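Local atomic coordinates of HTH-type transcriptional regulator Rv1985c/MT2039 (PDB entry 3ISP), a protein that binds DNA as a homodimeric LysR-type transcriptional regulator and probably activates expression of the exporter LysE while repressing its own gene. Residues 11-15 with 68-72; 17-23 with 53-59; 139-143 with 268-272; 192-196 with 227-231; 204-209 with 258-262. All blocks are in the same frame, centred on the assembly; numbering follows the deposited sequence.

Interaction 1: residues 11-15 with 68-72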
# COMPACT_ATOMS: atom_id res chain seq x y z
N LEU A 11 -15.89 2.25 25.01
CA LEU A 11 -16.05 2.09 23.58
C LEU A 11 -16.48 3.42 22.99
O LEU A 11 -15.96 3.86 21.96
CB LEU A 11 -17.13 1.06 23.27
CG LEU A 11 -16.89 -0.33 23.85
CD1 LEU A 11 -18.18 -1.12 23.91
CD2 LEU A 11 -15.84 -1.05 23.03
N ALA A 12 -17.44 4.05 23.65
CA ALA A 12 -17.93 5.33 23.19
C ALA A 12 -16.73 6.23 22.91
O ALA A 12 -16.63 6.83 21.85
CB ALA A 12 -18.83 5.95 24.24
N ALA A 13 -15.82 6.28 23.88
CA ALA A 13 -14.62 7.10 23.78
C ALA A 13 -13.80 6.75 22.54
O ALA A 13 -13.44 7.63 21.75
CB ALA A 13 -13.78 6.92 25.03
N LEU A 14 -13.52 5.46 22.39
CA LEU A 14 -12.79 4.95 21.25
C LEU A 14 -13.41 5.44 19.96
O LEU A 14 -12.82 6.23 19.21
CB LEU A 14 -12.83 3.42 21.28
CG LEU A 14 -11.93 2.73 20.27
CD1 LEU A 14 -10.54 3.29 20.39
CD2 LEU A 14 -11.92 1.24 20.49
N ALA A 15 -14.63 4.95 19.71
CA ALA A 15 -15.36 5.19 18.47
C ALA A 15 -15.39 6.66 18.13
O ALA A 15 -15.30 7.04 16.96
CB ALA A 15 -16.77 4.63 18.57
N LEU A 68 -13.36 -3.62 18.48
CA LEU A 68 -14.08 -2.81 19.46
C LEU A 68 -14.78 -1.62 18.79
O LEU A 68 -15.74 -1.09 19.33
CB LEU A 68 -13.15 -2.32 20.57
CG LEU A 68 -12.16 -3.29 21.23
CD1 LEU A 68 -11.67 -2.69 22.54
CD2 LEU A 68 -12.75 -4.67 21.46
N LEU A 69 -14.28 -1.20 17.64
CA LEU A 69 -14.92 -0.16 16.87
C LEU A 69 -16.29 -0.63 16.45
O LEU A 69 -17.29 0.07 16.58
CB LEU A 69 -14.12 0.15 15.62
CG LEU A 69 -13.15 1.31 15.76
CD1 LEU A 69 -12.80 1.81 14.39
CD2 LEU A 69 -13.79 2.40 16.60
N ARG A 70 -16.31 -1.85 15.91
CA ARG A 70 -17.54 -2.52 15.53
C ARG A 70 -18.42 -2.70 16.76
O ARG A 70 -19.60 -2.37 16.74
CB ARG A 70 -17.21 -3.88 14.90
CG ARG A 70 -18.42 -4.67 14.47
CD ARG A 70 -18.03 -5.89 13.64
NE ARG A 70 -17.42 -6.91 14.48
CZ ARG A 70 -16.12 -7.20 14.49
NH1 ARG A 70 -15.28 -6.54 13.70
NH2 ARG A 70 -15.68 -8.15 15.30
N LEU A 71 -17.81 -3.22 17.82
CA LEU A 71 -18.51 -3.45 19.08
C LEU A 71 -19.25 -2.20 19.55
O LEU A 71 -20.39 -2.28 20.00
CB LEU A 71 -17.52 -3.89 20.16
CG LEU A 71 -18.15 -4.18 21.52
CD1 LEU A 71 -19.17 -5.30 21.40
CD2 LEU A 71 -17.09 -4.53 22.54
N ALA A 72 -18.59 -1.06 19.45
CA ALA A 72 -19.19 0.19 19.87
C ALA A 72 -20.46 0.48 19.06
O ALA A 72 -21.47 0.95 19.61
CB ALA A 72 -18.19 1.33 19.75

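Interaction 2: residues 17-23 with 53-59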
# COMPACT_ATOMS: atom_id res chain seq x y z
N VAL A 17 -13.14 8.94 19.25
CA VAL A 17 -11.78 9.38 18.97
C VAL A 17 -11.32 8.95 17.58
O VAL A 17 -10.52 9.64 16.95
CB VAL A 17 -10.79 8.87 20.03
CG1 VAL A 17 -9.36 9.14 19.61
CG2 VAL A 17 -11.08 9.52 21.36
N VAL A 18 -11.82 7.82 17.09
CA VAL A 18 -11.43 7.36 15.77
C VAL A 18 -12.24 8.00 14.65
O VAL A 18 -11.68 8.46 13.65
CB VAL A 18 -11.51 5.83 15.64
CG1 VAL A 18 -11.63 5.43 14.19
CG2 VAL A 18 -10.29 5.20 16.29
N GLU A 19 -13.55 8.04 14.81
CA GLU A 19 -14.42 8.65 13.81
C GLU A 19 -14.15 10.16 13.66
O GLU A 19 -14.47 10.75 12.63
CB GLU A 19 -15.89 8.39 14.15
CG GLU A 19 -16.87 8.65 13.01
CD GLU A 19 -18.25 8.07 13.28
OE1 GLU A 19 -18.38 7.25 14.22
OE2 GLU A 19 -19.20 8.44 12.56
N LEU A 20 -13.56 10.76 14.69
CA LEU A 20 -13.33 12.21 14.70
C LEU A 20 -11.87 12.60 14.59
O LEU A 20 -11.55 13.78 14.41
CB LEU A 20 -13.93 12.84 15.96
CG LEU A 20 -15.27 13.57 15.84
CD1 LEU A 20 -16.27 12.76 15.02
CD2 LEU A 20 -15.83 13.89 17.22
N GLY A 21 -10.97 11.62 14.72
CA GLY A 21 -9.54 11.84 14.58
C GLY A 21 -8.91 12.88 15.49
O GLY A 21 -8.09 13.68 15.03
N SER A 22 -9.28 12.88 16.76
CA SER A 22 -8.73 13.81 17.75
C SER A 22 -9.23 13.49 19.16
O SER A 22 -10.40 13.16 19.34
CB SER A 22 -9.13 15.24 17.42
OG SER A 22 -9.12 16.06 18.58
N PHE A 23 -8.34 13.60 20.15
CA PHE A 23 -8.74 13.39 21.54
C PHE A 23 -9.56 14.57 22.08
O PHE A 23 -10.53 14.39 22.80
CB PHE A 23 -7.53 13.15 22.44
CG PHE A 23 -7.14 11.70 22.56
CD1 PHE A 23 -6.84 10.94 21.43
CD2 PHE A 23 -7.04 11.09 23.80
CE1 PHE A 23 -6.48 9.61 21.54
CE2 PHE A 23 -6.68 9.76 23.91
CZ PHE A 23 -6.39 9.03 22.79
N VAL A 53 -5.58 2.81 19.76
CA VAL A 53 -5.64 4.04 18.99
C VAL A 53 -4.25 4.59 18.76
O VAL A 53 -3.53 4.84 19.71
CB VAL A 53 -6.38 5.14 19.76
CG1 VAL A 53 -6.54 6.37 18.88
CG2 VAL A 53 -7.72 4.65 20.24
N VAL A 54 -3.89 4.81 17.51
CA VAL A 54 -2.68 5.57 17.23
C VAL A 54 -2.96 7.03 17.62
O VAL A 54 -3.89 7.64 17.10
CB VAL A 54 -2.30 5.49 15.76
CG1 VAL A 54 -0.82 5.75 15.61
CG2 VAL A 54 -2.65 4.13 15.21
N ARG A 55 -2.17 7.57 18.54
CA ARG A 55 -2.44 8.89 19.10
C ARG A 55 -2.13 10.04 18.14
O ARG A 55 -2.62 11.15 18.34
CB ARG A 55 -1.68 9.11 20.41
CG ARG A 55 -2.46 8.77 21.67
CD ARG A 55 -2.41 7.29 22.02
NE ARG A 55 -3.20 6.98 23.21
CZ ARG A 55 -3.35 5.75 23.69
NH1 ARG A 55 -2.78 4.72 23.08
NH2 ARG A 55 -4.08 5.55 24.79
N GLU A 56 -1.34 9.76 17.10
CA GLU A 56 -0.77 10.80 16.25
C GLU A 56 -1.75 11.56 15.35
O GLU A 56 -2.93 11.19 15.22
CB GLU A 56 0.31 10.22 15.33
CG GLU A 56 1.36 9.36 16.02
CD GLU A 56 1.95 8.32 15.07
OE1 GLU A 56 1.16 7.69 14.33
OE2 GLU A 56 3.18 8.14 15.06
N LYS A 57 -1.21 12.62 14.75
CA LYS A 57 -1.80 13.39 13.64
C LYS A 57 -3.33 13.27 13.53
O LYS A 57 -4.04 14.00 14.21
CB LYS A 57 -1.08 13.04 12.34
CG LYS A 57 -0.97 14.18 11.34
CD LYS A 57 0.33 14.94 11.51
CE LYS A 57 0.65 15.69 10.23
NZ LYS A 57 0.51 14.79 9.06
N PRO A 58 -3.85 12.38 12.65
CA PRO A 58 -5.27 12.07 12.83
C PRO A 58 -5.39 10.74 13.55
O PRO A 58 -4.67 9.80 13.21
CB PRO A 58 -5.78 11.91 11.39
CG PRO A 58 -4.57 12.06 10.48
CD PRO A 58 -3.37 11.87 11.35
N CYS A 59 -6.28 10.65 14.54
CA CYS A 59 -6.39 9.42 15.32
C CYS A 59 -7.12 8.32 14.55
O CYS A 59 -8.23 8.51 14.06
CB CYS A 59 -7.10 9.69 16.64
SG CYS A 59 -6.29 10.94 17.64

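Interaction 3: residues 139-143 with 268-272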
# COMPACT_ATOMS: atom_id res chain seq x y z
N GLY A 139 -17.43 -1.55 11.80
CA GLY A 139 -18.71 -1.10 12.31
C GLY A 139 -19.29 0.06 11.54
O GLY A 139 -20.39 0.53 11.83
N VAL A 140 -18.55 0.54 10.54
CA VAL A 140 -19.00 1.66 9.73
C VAL A 140 -20.30 1.33 9.00
O VAL A 140 -21.22 2.15 8.96
CB VAL A 140 -17.92 2.12 8.72
CG1 VAL A 140 -18.54 2.89 7.56
CG2 VAL A 140 -16.86 2.94 9.41
N ALA A 141 -20.37 0.13 8.43
CA ALA A 141 -21.59 -0.32 7.76
C ALA A 141 -22.26 -1.42 8.57
O ALA A 141 -21.60 -2.30 9.10
CB ALA A 141 -21.26 -0.83 6.38
N MET A 142 -23.59 -1.35 8.66
CA MET A 142 -24.35 -2.39 9.37
C MET A 142 -24.87 -3.45 8.40
O MET A 142 -25.74 -4.25 8.75
CB MET A 142 -25.49 -1.80 10.23
CG MET A 142 -25.98 -0.39 9.87
SD MET A 142 -25.40 0.99 10.91
CE MET A 142 -23.77 1.27 10.25
N GLY A 143 -24.32 -3.45 7.19
CA GLY A 143 -24.67 -4.42 6.17
C GLY A 143 -24.14 -4.03 4.81
O GLY A 143 -23.97 -2.84 4.54
N TRP A 268 -25.76 -10.87 0.77
CA TRP A 268 -26.01 -9.77 1.69
C TRP A 268 -25.43 -10.13 3.06
O TRP A 268 -25.96 -11.00 3.75
CB TRP A 268 -27.50 -9.44 1.77
CG TRP A 268 -27.93 -8.61 2.96
CD1 TRP A 268 -28.49 -9.08 4.12
CD2 TRP A 268 -27.82 -7.19 3.12
NE1 TRP A 268 -28.74 -8.04 4.98
CE2 TRP A 268 -28.34 -6.87 4.39
CE3 TRP A 268 -27.34 -6.16 2.31
CZ2 TRP A 268 -28.39 -5.56 4.86
CZ3 TRP A 268 -27.40 -4.86 2.79
CH2 TRP A 268 -27.91 -4.57 4.04
N GLN A 269 -24.33 -9.49 3.42
CA GLN A 269 -23.73 -9.64 4.75
C GLN A 269 -24.14 -8.51 5.69
O GLN A 269 -24.03 -7.33 5.33
CB GLN A 269 -22.20 -9.71 4.65
CG GLN A 269 -21.72 -10.94 3.93
CD GLN A 269 -20.32 -11.37 4.31
OE1 GLN A 269 -19.94 -11.34 5.48
NE2 GLN A 269 -19.56 -11.83 3.33
N CYS A 270 -24.62 -8.86 6.88
CA CYS A 270 -25.00 -7.86 7.88
C CYS A 270 -24.66 -8.29 9.31
O CYS A 270 -24.41 -9.47 9.57
CB CYS A 270 -26.48 -7.52 7.77
SG CYS A 270 -27.60 -8.88 8.17
N TRP A 271 -24.66 -7.32 10.22
CA TRP A 271 -24.37 -7.58 11.64
C TRP A 271 -25.13 -8.77 12.18
O TRP A 271 -26.36 -8.77 12.20
CB TRP A 271 -24.71 -6.37 12.50
CG TRP A 271 -23.75 -5.24 12.37
CD1 TRP A 271 -22.49 -5.29 11.86
CD2 TRP A 271 -23.96 -3.89 12.80
NE1 TRP A 271 -21.91 -4.04 11.92
CE2 TRP A 271 -22.79 -3.17 12.49
CE3 TRP A 271 -25.03 -3.22 13.39
CZ2 TRP A 271 -22.66 -1.80 12.76
CZ3 TRP A 271 -24.90 -1.86 13.66
CH2 TRP A 271 -23.73 -1.17 13.34
N LYS A 272 -24.39 -9.78 12.62
CA LYS A 272 -24.97 -10.90 13.34
C LYS A 272 -25.39 -10.47 14.74
O LYS A 272 -24.56 -10.33 15.64
CB LYS A 272 -23.98 -12.06 13.42
CG LYS A 272 -24.52 -13.31 14.10
CD LYS A 272 -23.58 -14.50 13.88
CE LYS A 272 -22.15 -14.17 14.30
NZ LYS A 272 -21.16 -15.05 13.62

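Interaction 4: residues 192-196 with 227-231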
# COMPACT_ATOMS: atom_id res chain seq x y z
N SER A 192 -10.15 -3.76 -24.78
CA SER A 192 -11.16 -4.09 -23.77
C SER A 192 -11.35 -2.92 -22.80
O SER A 192 -10.53 -2.01 -22.74
CB SER A 192 -10.81 -5.38 -23.02
OG SER A 192 -9.74 -5.17 -22.11
N LEU A 193 -12.44 -2.95 -22.05
CA LEU A 193 -12.66 -1.98 -20.99
C LEU A 193 -12.40 -2.59 -19.61
O LEU A 193 -11.92 -3.72 -19.48
CB LEU A 193 -14.10 -1.49 -21.05
CG LEU A 193 -14.58 -0.91 -22.37
CD1 LEU A 193 -15.98 -0.35 -22.20
CD2 LEU A 193 -13.60 0.16 -22.83
N ALA A 194 -12.73 -1.82 -18.59
CA ALA A 194 -12.54 -2.22 -17.21
C ALA A 194 -12.74 -1.00 -16.31
O ALA A 194 -12.50 0.13 -16.72
CB ALA A 194 -11.16 -2.81 -17.00
N TRP A 195 -13.20 -1.24 -15.08
CA TRP A 195 -13.38 -0.17 -14.13
C TRP A 195 -12.05 0.31 -13.59
O TRP A 195 -11.88 1.49 -13.27
CB TRP A 195 -14.29 -0.62 -12.98
CG TRP A 195 -15.71 -0.55 -13.35
CD1 TRP A 195 -16.32 -1.18 -14.41
CD2 TRP A 195 -16.73 0.19 -12.68
NE1 TRP A 195 -17.66 -0.86 -14.44
CE2 TRP A 195 -17.94 -0.03 -13.39
CE3 TRP A 195 -16.75 1.01 -11.56
CZ2 TRP A 195 -19.14 0.55 -13.00
CZ3 TRP A 195 -17.95 1.59 -11.18
CH2 TRP A 195 -19.13 1.35 -11.90
N ASN A 196 -11.11 -0.62 -13.48
CA ASN A 196 -9.78 -0.33 -12.96
C ASN A 196 -8.93 -1.60 -12.93
O ASN A 196 -9.33 -2.62 -13.49
CB ASN A 196 -9.87 0.29 -11.57
CG ASN A 196 -10.62 -0.58 -10.60
OD1 ASN A 196 -10.24 -1.72 -10.33
ND2 ASN A 196 -11.71 -0.05 -10.06
N PHE A 227 -18.51 3.98 -17.57
CA PHE A 227 -18.28 2.69 -18.20
C PHE A 227 -19.25 2.52 -19.34
O PHE A 227 -18.90 1.96 -20.38
CB PHE A 227 -18.50 1.55 -17.21
CG PHE A 227 -17.89 0.24 -17.61
CD1 PHE A 227 -16.52 0.04 -17.51
CD2 PHE A 227 -18.68 -0.81 -18.02
CE1 PHE A 227 -15.94 -1.17 -17.85
CE2 PHE A 227 -18.11 -2.03 -18.36
CZ PHE A 227 -16.74 -2.21 -18.27
N THR A 228 -20.47 3.02 -19.16
CA THR A 228 -21.49 2.87 -20.19
C THR A 228 -21.20 3.73 -21.44
O THR A 228 -21.37 3.25 -22.57
CB THR A 228 -22.92 3.11 -19.66
OG1 THR A 228 -23.26 2.06 -18.74
CG2 THR A 228 -23.93 3.09 -20.79
N ALA A 229 -20.77 4.97 -21.24
CA ALA A 229 -20.42 5.83 -22.37
C ALA A 229 -19.24 5.26 -23.15
O ALA A 229 -19.25 5.20 -24.37
CB ALA A 229 -20.13 7.25 -21.91
N ALA A 230 -18.21 4.81 -22.43
CA ALA A 230 -17.09 4.15 -23.06
C ALA A 230 -17.56 3.09 -24.06
O ALA A 230 -17.16 3.09 -25.22
CB ALA A 230 -16.19 3.52 -22.01
N ALA A 231 -18.41 2.17 -23.59
CA ALA A 231 -18.86 1.08 -24.44
C ALA A 231 -19.73 1.62 -25.56
O ALA A 231 -19.54 1.26 -26.71
CB ALA A 231 -19.62 0.04 -23.64

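Interaction 5: residues 204-209 with 258-262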
# COMPACT_ATOMS: atom_id res chain seq x y z
N MET A 204 -11.95 -12.92 -16.46
CA MET A 204 -12.54 -14.22 -16.20
C MET A 204 -13.13 -14.78 -17.48
O MET A 204 -13.00 -15.98 -17.77
CB MET A 204 -13.59 -14.15 -15.10
CG MET A 204 -13.00 -13.88 -13.74
SD MET A 204 -14.31 -13.73 -12.53
CE MET A 204 -13.61 -12.49 -11.43
N LEU A 205 -13.79 -13.91 -18.25
CA LEU A 205 -14.01 -14.18 -19.66
C LEU A 205 -12.61 -14.15 -20.24
O LEU A 205 -11.67 -13.71 -19.58
CB LEU A 205 -14.87 -13.08 -20.30
CG LEU A 205 -15.65 -13.54 -21.53
CD1 LEU A 205 -17.09 -13.87 -21.17
CD2 LEU A 205 -15.60 -12.50 -22.63
N VAL A 206 -12.44 -14.62 -21.47
CA VAL A 206 -11.09 -14.74 -22.02
C VAL A 206 -10.48 -16.00 -21.45
O VAL A 206 -10.11 -16.90 -22.20
CB VAL A 206 -10.18 -13.51 -21.72
CG1 VAL A 206 -8.71 -13.88 -21.84
CG2 VAL A 206 -10.51 -12.35 -22.64
N ARG A 207 -10.38 -16.06 -20.12
CA ARG A 207 -10.06 -17.32 -19.44
C ARG A 207 -11.13 -18.35 -19.78
O ARG A 207 -10.85 -19.40 -20.35
CB ARG A 207 -9.97 -17.13 -17.93
CG ARG A 207 -8.58 -16.85 -17.38
CD ARG A 207 -7.91 -18.11 -16.85
NE ARG A 207 -6.70 -17.81 -16.08
CZ ARG A 207 -5.46 -18.06 -16.50
NH1 ARG A 207 -5.25 -18.63 -17.68
NH2 ARG A 207 -4.42 -17.75 -15.73
N LYS A 208 -12.38 -18.04 -19.43
CA LYS A 208 -13.49 -18.93 -19.74
C LYS A 208 -13.57 -19.21 -21.24
O LYS A 208 -13.94 -20.31 -21.67
CB LYS A 208 -14.79 -18.32 -19.23
CG LYS A 208 -15.96 -19.28 -19.16
CD LYS A 208 -17.14 -18.67 -18.41
CE LYS A 208 -18.21 -19.72 -18.14
NZ LYS A 208 -19.57 -19.14 -17.95
N ALA A 209 -13.22 -18.21 -22.04
CA ALA A 209 -13.40 -18.28 -23.48
C ALA A 209 -12.25 -18.97 -24.19
O ALA A 209 -12.43 -19.59 -25.23
CB ALA A 209 -13.60 -16.89 -24.05
N CYS A 258 -19.66 -12.24 -27.78
CA CYS A 258 -19.62 -13.70 -27.89
C CYS A 258 -20.67 -14.38 -27.01
O CYS A 258 -21.38 -13.72 -26.24
CB CYS A 258 -18.21 -14.27 -27.63
SG CYS A 258 -17.64 -14.30 -25.91
N ASP A 259 -20.76 -15.69 -27.14
CA ASP A 259 -21.86 -16.46 -26.59
C ASP A 259 -21.70 -16.79 -25.09
O ASP A 259 -22.64 -17.24 -24.44
CB ASP A 259 -21.99 -17.75 -27.39
CG ASP A 259 -23.42 -18.18 -27.55
OD1 ASP A 259 -24.31 -17.33 -27.31
OD2 ASP A 259 -23.65 -19.36 -27.91
N ILE A 260 -20.51 -16.54 -24.56
CA ILE A 260 -20.21 -16.84 -23.16
C ILE A 260 -20.69 -15.76 -22.20
O ILE A 260 -20.86 -14.61 -22.58
CB ILE A 260 -18.71 -16.98 -22.96
CG1 ILE A 260 -18.10 -17.80 -24.09
CG2 ILE A 260 -18.42 -17.58 -21.59
CD1 ILE A 260 -16.64 -18.08 -23.90
N HIS A 261 -20.90 -16.12 -20.94
CA HIS A 261 -21.24 -15.15 -19.90
C HIS A 261 -20.59 -15.47 -18.54
O HIS A 261 -19.90 -16.48 -18.39
CB HIS A 261 -22.76 -15.02 -19.75
CG HIS A 261 -23.46 -16.31 -19.44
ND1 HIS A 261 -23.23 -17.03 -18.29
CD2 HIS A 261 -24.40 -17.00 -20.13
CE1 HIS A 261 -23.99 -18.11 -18.29
NE2 HIS A 261 -24.71 -18.11 -19.39
N LEU A 262 -20.80 -14.58 -17.57
CA LEU A 262 -20.30 -14.82 -16.23
C LEU A 262 -21.41 -14.70 -15.22
O LEU A 262 -22.14 -13.70 -15.21
CB LEU A 262 -19.19 -13.84 -15.85
CG LEU A 262 -17.75 -14.26 -16.14
CD1 LEU A 262 -16.83 -13.53 -15.19
CD2 LEU A 262 -17.59 -15.75 -15.98

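Interaction 1: residues 11-15 with 68-72
L11 and A15, one helical turn apart, close on A72 through their beta carbons. L11 CB lies 3.7 Å from A72 CB, and A15 CB touches the same methyl at 3.8 Å, so A72 fits against the two successive turns of helix 9-20. The short helical segments approach to 8.8 Å between axes, with a signed crossing angle of -112°. Beyond its CB, L11 extends over helix 66-82: CG is anti to the carbonyl carbon (chi1 -58°), and both methyls meet L71. L11 CD2 is 3.7 Å from L71 CD2 and also reaches L68 CB, at 3.9 Å. L14 joins the same apolar patch, its CD2 meeting L68 CB at 3.8 Å with the two side chains nearly at right angles. This side, formed by L11, L14, L68 and L71, is buried, and the second subunit covers it further, M86 of that chain packing on L68 and L78 of that chain on L71. The flank at A15 is more open, A15 being partly exposed. There L69 contributes a single methyl, CD2, which touches A15 CA at 3.7 Å and L14 CG at 4.1 Å. No hydrogen bond crosses the contact. On another side of helix 66-82, R70 forms a salt bridge to E85 of the second subunit. Leucines and alanines thus pack the first helix of the DNA-binding domain against the long linker helix, the dimerising element characteristic of LysR-type regulators.

Interaction 2: residues 17-23 with 53-59
The F23 ring meets C59 and V53 at its rim, while R55 approaches it obliquely. C59 SG sits in the ring plane, 5.1 Å from the centroid and 3.8 Å from F23 CD1, giving a sulfur-aromatic contact at the edge. V53 CG1 comes up to F23 CE1 near the same plane, at 4.2 Å. R55 bends at chi2 and brings NE to 3.8 Å from F23 CZ, its guanidinium plane turned 31° from the ring. The far end of that guanidinium is paired with E45 in a salt bridge. Residues 53-59 supply the first strand and much of the turn of the small two-stranded wing, so the contact joins the wing of a winged helix-turn-helix domain to the end of helix 9-20 and the start of the predicted helix-turn-helix motif. C59 is wedged into this joint: its CB is 3.8 Å from V17 CG1, and its backbone N is 3.5 Å from G21 CA. V17 CG1, anti to the backbone N (chi1 171°), also reaches V53 CG1 at 4.0 Å. G21 leaves the helix with positive phi, and S22 follows as N-cap of the next helix, its OG bonded to A25 N.

Interaction 3: residues 139-143 with 268-272
G143 and C270 face each other as an antiparallel non-hydrogen-bonded pair, their CA atoms 3.9 Å apart, and G143 CA makes a CA-H...O contact with Q269 O at 3.1 Å. Next to this pairing the indole of W271 has the largest share of the contact. M142 CB stands almost straight over its six-membered ring, 3.4 Å from the centroid and 8° off the normal, a CH-pi contact. The methionine chain then bends at chi2 and chi3 and keeps its end beside the indole, with SD 4.4 Å from the same centroid in an oblique Met-aromatic contact. G139 O lies in the ring plane at the edge, 3.4 Å from W271 CZ2. A141 O is 3.3 Å from W271 NE1, but the angle is too poor for a hydrogen bond. The indole can lie along the 139-142 loop because CG is anti to the carbonyl carbon (chi1 -74°). It also touches A73, Q74 and L77 of helix 66-82. W268 brings CH2 to 3.9 Å from G143 CA, while its NE1 is hydrogen-bonded to T282 OG1. Q269 turns its amide away to backbone groups of E148, N150 and V152, so both its polar ends are satisfied. C270 CB meets M142 O at 3.5 Å. The contact sets the start of strand 143-146 beside the end of the long strand 255-271 in the mixed sheet of the regulatory domain, an arrangement consistent with the periplasmic-binding-protein-like fold of LysR family proteins.

Interaction 4: residues 192-196 with 227-231
F227 is gripped from three directions by residues 193-195. Its CB lies 3.8 Å from W195 NE1, and the same nitrogen comes within 3.4 Å of CG, over one face of the phenyl ring. One atom further, F227 CD1 meets W195 CD1 at 3.3 Å. The pyrrole and phenyl rings are neither parallel nor perpendicular: their planes make 36° and their centroids lie 4.3 Å apart. F227 CE1 reaches the backbone, where A194 N sits near the ring plane at the edge, 3.4 Å away. At the tip, F227 CZ finds L193 CB at 3.9 Å, and L193 CD1 passes over the face opposite the tryptophan. The ring is directed between L193 and W195 with CG anti to the backbone N (chi1 -162°). Both segments belong to one lobe of the periplasmic-binding-protein-like regulatory domain, where the 192-196 segment passes beside helix 224-232 and shares backbone hydrogen bonds with W237 and V221. F240 meets the F227 ring as well, and Q202 of helix 201-210 also touches it. Beyond the phenyl, L193 runs on toward the helix: CD1 meets A230 CB at 3.9 Å and A231 N at 3.8 Å. Across the ring, W195 has its backbone N hydrogen-bonded to D199 OD2.

Interaction 5: residues 204-209 with 258-262
Helix 201-210 packs here on an irregular part of the long strand 255-271, within the lobe of the regulatory domain that lies far from the DNA-binding domain. K208 spans the contact. Its CG is anti to the backbone N (chi1 -165°) and the chain stays extended beyond it; the methylenes run antiparallel to the I260 side chain, with CD 3.6 Å from I260 CG2. NZ then donates to H261 O at 2.7 Å, the one hydrogen bond between the segments. The C=O...NZ angle is 153°, and the donor is tilted 27° out of the carbonyl plane. The same K208 CD also touches L262 CD2, at 3.8 Å. I260 packs against the helix: CD1 abuts A209 CB, while its CB meets L205 CD1 at 3.9 Å. L205 CD2 comes to 4.3 Å from C258 SG, and F182 packs on both of these residues. At the other end, M204 places CB close to L262 CD1, at 3.3 Å, the two side chains crossing at about a right angle. The helix is kinked where the N atoms of V206 and A209 lack a bond to the preceding turn, while K208 N is bonded to M204 O at 2.7 Å. L262 itself is held in the sheet by backbone bonding to Y165. The chemistry is mixed: buried L205 and L262 seal the inner part, whereas K208 lies exposed and spends its ammonium on a main-chain oxygen. The acceptor is the H261 backbone, not its ring, whose ND1 is 4.2 Å from NZ; if the imidazole were protonated, the two charges would probably disfavour each other.

Overall arrangement
From the N terminus, interaction 1 closes the first loop by bringing helix 66-82 back onto helix 9-20. Interaction 2 is nested inside it, joining the wing to the end of helix 9-20, and the two touch through L14 and V53. Interaction 3 follows in series and touches interaction 1 where R70 meets G139, so the linker helix lies beside the regulatory domain. Its long loop, from 139 to 272, encloses interactions 4 and 5, whose segments alternate along the chain and therefore cross. These two have centres about 17 Å apart in the far lobe. Strand 255-271, shared by interactions 3 and 5, links their regions, whose centres are about 32 Å apart.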